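Local coordinates for CrRbcX-IIa (Chlamydomonas reinhardtii, PDB 5BS1), which probably acts as a homodimeric chaperone in the assembly of Rubisco, at residues E91-L94 with D95-W99. Residues are numbered along the deposited sequence; the frame is centred on the assembly and turned at random. Where two conformers were deposited one is given.
Sequences EAYL and DEFEW
The indole of W99 reaches back to the end of helix 80-96 and donates a hydrogen bond to the backbone oxygen of L94. NE1 of W99 lies 2.9 Å from O of L94, and the bond is nearly straight at 168°. The oxygen sits at the indole edge, close to the ring plane, and the N-H meets it almost head-on to the carbonyl. One residue earlier, O of Y93 accepts two amides. F97 N binds it at 2.9 Å, while E96 N, at 3.0 Å, makes a weak bond. D95 N reaches O of A92 at 3.1 Å, and a water bridges O of E91 to OD2 of D95.

CG of Y93, anti to the backbone N (chi1 -170°), carries the ring to F97, whose CB lies over one of its faces. OH of Y93 lies at the edge of the F97 ring, 3.6 Å from CD1 of F97. F97 CD2 in turn lies over the W99 ring. F25 of helix 13-38 meets both the Y93 and F97 rings, and W99 O bonds NE1 of W99 in the second subunit.

The chain thus leaves one helix and starts helix 99-121 through a short turn at the dimer interface. Since N of E98 bonds OE2 of E14 in the second subunit, the indole N-H gives O of L94 the kind of partner a backbone amide gives within a helix.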
ATOM      1  N   GLU A  91     -11.174  -1.159  12.724  1.00  8.10           N
ATOM      2  CA  GLU A  91     -11.248   0.217  13.191  1.00  8.69           C
ATOM      3  C   GLU A  91     -10.262   0.431  14.352  1.00  8.43           C
ATOM      4  O   GLU A  91      -9.524   1.443  14.368  1.00  9.13           O
ATOM      5  CB  GLU A  91     -12.688   0.559  13.603  1.00 10.08           C
ATOM      6  CG  GLU A  91     -12.859   2.015  14.012  1.00 11.74           C
ATOM      7  CD  GLU A  91     -14.315   2.493  14.052  1.00 14.97           C
ATOM      8  OE1 GLU A  91     -15.237   1.892  13.444  1.00 18.55           O
ATOM      9  OE2 GLU A  91     -14.547   3.554  14.683  1.00 17.88           O
ATOM     10  N   ALA A  92     -10.206  -0.513  15.280  1.00  8.66           N
ATOM     11  CA  ALA A  92      -9.249  -0.437  16.367  1.00  8.29           C
ATOM     12  C   ALA A  92      -7.819  -0.413  15.841  1.00  7.99           C
ATOM     13  O   ALA A  92      -6.967   0.291  16.373  1.00  7.61           O
ATOM     14  CB  ALA A  92      -9.431  -1.585  17.341  1.00  8.40           C
ATOM     15  N   TYR A  93      -7.588  -1.115  14.744  1.00  7.87           N
ATOM     16  CA  TYR A  93      -6.244  -1.270  14.182  1.00  7.92           C
ATOM     17  C   TYR A  93      -5.704   0.067  13.680  1.00  8.13           C
ATOM     18  O   TYR A  93      -4.499   0.262  13.653  1.00  8.54           O
ATOM     19  CB  TYR A  93      -6.184  -2.349  13.082  1.00  8.18           C
ATOM     20  CG  TYR A  93      -4.794  -2.672  12.676  1.00  8.51           C
ATOM     21  CD1 TYR A  93      -4.321  -2.352  11.411  1.00  8.52           C
ATOM     22  CD2 TYR A  93      -3.922  -3.258  13.575  1.00  9.09           C
ATOM     23  CE1 TYR A  93      -3.037  -2.659  11.023  1.00  9.04           C
ATOM     24  CE2 TYR A  93      -2.614  -3.531  13.217  1.00  9.21           C
ATOM     25  CZ  TYR A  93      -2.175  -3.217  11.953  1.00  9.79           C
ATOM     26  OH  TYR A  93      -0.849  -3.459  11.620  1.00 10.84           O
ATOM     27  N   LEU A  94      -6.584   0.998  13.356  1.00  8.56           N
ATOM     28  CA  LEU A  94      -6.157   2.333  12.949  1.00  9.25           C
ATOM     29  C   LEU A  94      -5.244   2.987  13.959  1.00  9.48           C
ATOM     30  O   LEU A  94      -4.346   3.746  13.574  1.00 10.56           O
ATOM     31  CB  LEU A  94      -7.355   3.254  12.703  1.00  9.81           C
ATOM     32  CG  LEU A  94      -8.318   2.825  11.609  1.00  9.81           C
ATOM     33  CD1 LEU A  94      -9.572   3.675  11.640  1.00 10.17           C
ATOM     34  CD2 LEU A  94      -7.596   2.892  10.271  1.00 10.87           C
ATOM     35  N   ASP A  95      -5.487   2.737  15.233  1.00  9.26           N
ATOM     36  CA  ASP A  95      -4.702   3.361  16.279  1.00  9.70           C
ATOM     37  C   ASP A  95      -3.512   2.494  16.733  1.00 10.03           C
ATOM     38  O   ASP A  95      -2.643   3.008  17.418  1.00 11.42           O
ATOM     39  CB  ASP A  95      -5.588   3.693  17.447  1.00 10.89           C
ATOM     40  CG  ASP A  95      -6.579   4.791  17.125  1.00 11.78           C
ATOM     41  OD1 ASP A  95      -6.302   5.631  16.259  1.00 13.18           O
ATOM     42  OD2 ASP A  95      -7.637   4.780  17.756  1.00 15.27           O
ATOM     43  N   GLU A  96      -3.470   1.240  16.303  0.50 10.05           N
ATOM     44  CA  GLU A  96      -2.349   0.321  16.572  0.50 10.23           C
ATOM     45  C   GLU A  96      -1.259   0.463  15.523  0.50  9.88           C
ATOM     46  O   GLU A  96      -0.059   0.363  15.816  0.50  9.70           O
ATOM     47  CB  GLU A  96      -2.857  -1.122  16.575  0.50 11.04           C
ATOM     48  CG  GLU A  96      -3.929  -1.359  17.630  0.50 11.65           C
ATOM     49  CD  GLU A  96      -4.705  -2.645  17.398  0.50 12.62           C
ATOM     50  OE1 GLU A  96      -4.097  -3.653  16.947  0.50 14.89           O
ATOM     51  OE2 GLU A  96      -5.925  -2.635  17.652  0.50 12.62           O
ATOM     52  N   PHE A  97      -1.677   0.702  14.284  1.00  9.42           N
ATOM     53  CA  PHE A  97      -0.752   0.744  13.144  1.00  8.93           C
ATOM     54  C   PHE A  97       0.253   1.865  13.346  1.00  8.50           C
ATOM     55  O   PHE A  97      -0.092   2.983  13.719  1.00  8.44           O
ATOM     56  CB  PHE A  97      -1.543   0.973  11.857  1.00  8.38           C
ATOM     57  CG  PHE A  97      -0.740   0.913  10.587  1.00  8.48           C
ATOM     58  CD1 PHE A  97      -0.256  -0.295  10.097  1.00  8.17           C
ATOM     59  CD2 PHE A  97      -0.526   2.050   9.825  1.00  8.05           C
ATOM     60  CE1 PHE A  97       0.420  -0.360   8.912  1.00  8.66           C
ATOM     61  CE2 PHE A  97       0.163   1.991   8.651  1.00  7.89           C
ATOM     62  CZ  PHE A  97       0.667   0.787   8.190  1.00  8.01           C
ATOM     63  N   GLU A  98       1.512   1.544  13.100  1.00  9.20           N
ATOM     64  CA  GLU A  98       2.602   2.508  13.349  1.00 10.17           C
ATOM     65  C   GLU A  98       2.822   3.370  12.096  1.00  8.89           C
ATOM     66  O   GLU A  98       3.684   3.113  11.272  1.00  7.74           O
ATOM     67  CB  GLU A  98       3.860   1.768  13.789  1.00 11.71           C
ATOM     68  CG  GLU A  98       3.606   1.086  15.125  1.00 13.91           C
ATOM     69  CD  GLU A  98       4.740   0.218  15.617  1.00 18.49           C
ATOM     70  OE1 GLU A  98       5.872   0.616  15.424  1.00 23.90           O
ATOM     71  OE2 GLU A  98       4.491  -0.827  16.251  1.00 22.35           O
ATOM     72  N   TRP A  99       2.025   4.410  11.987  1.00  8.73           N
ATOM     73  CA  TRP A  99       1.985   5.276  10.818  1.00  8.52           C
ATOM     74  C   TRP A  99       3.312   5.930  10.547  1.00  8.71           C
ATOM     75  O   TRP A  99       3.781   5.932   9.415  1.00  8.14           O
ATOM     76  CB  TRP A  99       0.926   6.385  11.019  1.00  9.09           C
ATOM     77  CG  TRP A  99      -0.456   5.851  11.099  1.00  9.35           C
ATOM     78  CD1 TRP A  99      -1.159   5.546  12.241  1.00  9.70           C
ATOM     79  CD2 TRP A  99      -1.325   5.554  10.002  1.00  9.93           C
ATOM     80  NE1 TRP A  99      -2.386   5.043  11.907  1.00 10.39           N
ATOM     81  CE2 TRP A  99      -2.535   5.069  10.548  1.00 10.39           C
ATOM     82  CE3 TRP A  99      -1.201   5.655   8.625  1.00 10.23           C
ATOM     83  CZ2 TRP A  99      -3.596   4.667   9.752  1.00 10.90           C
ATOM     84  CZ3 TRP A  99      -2.276   5.245   7.821  1.00 11.01           C
ATOM     85  CH2 TRP A  99      -3.448   4.774   8.397  1.00 10.23           C
TER
HETATM   86  O   HOH W   1      -9.945   3.491  16.253  1.00 21.85           O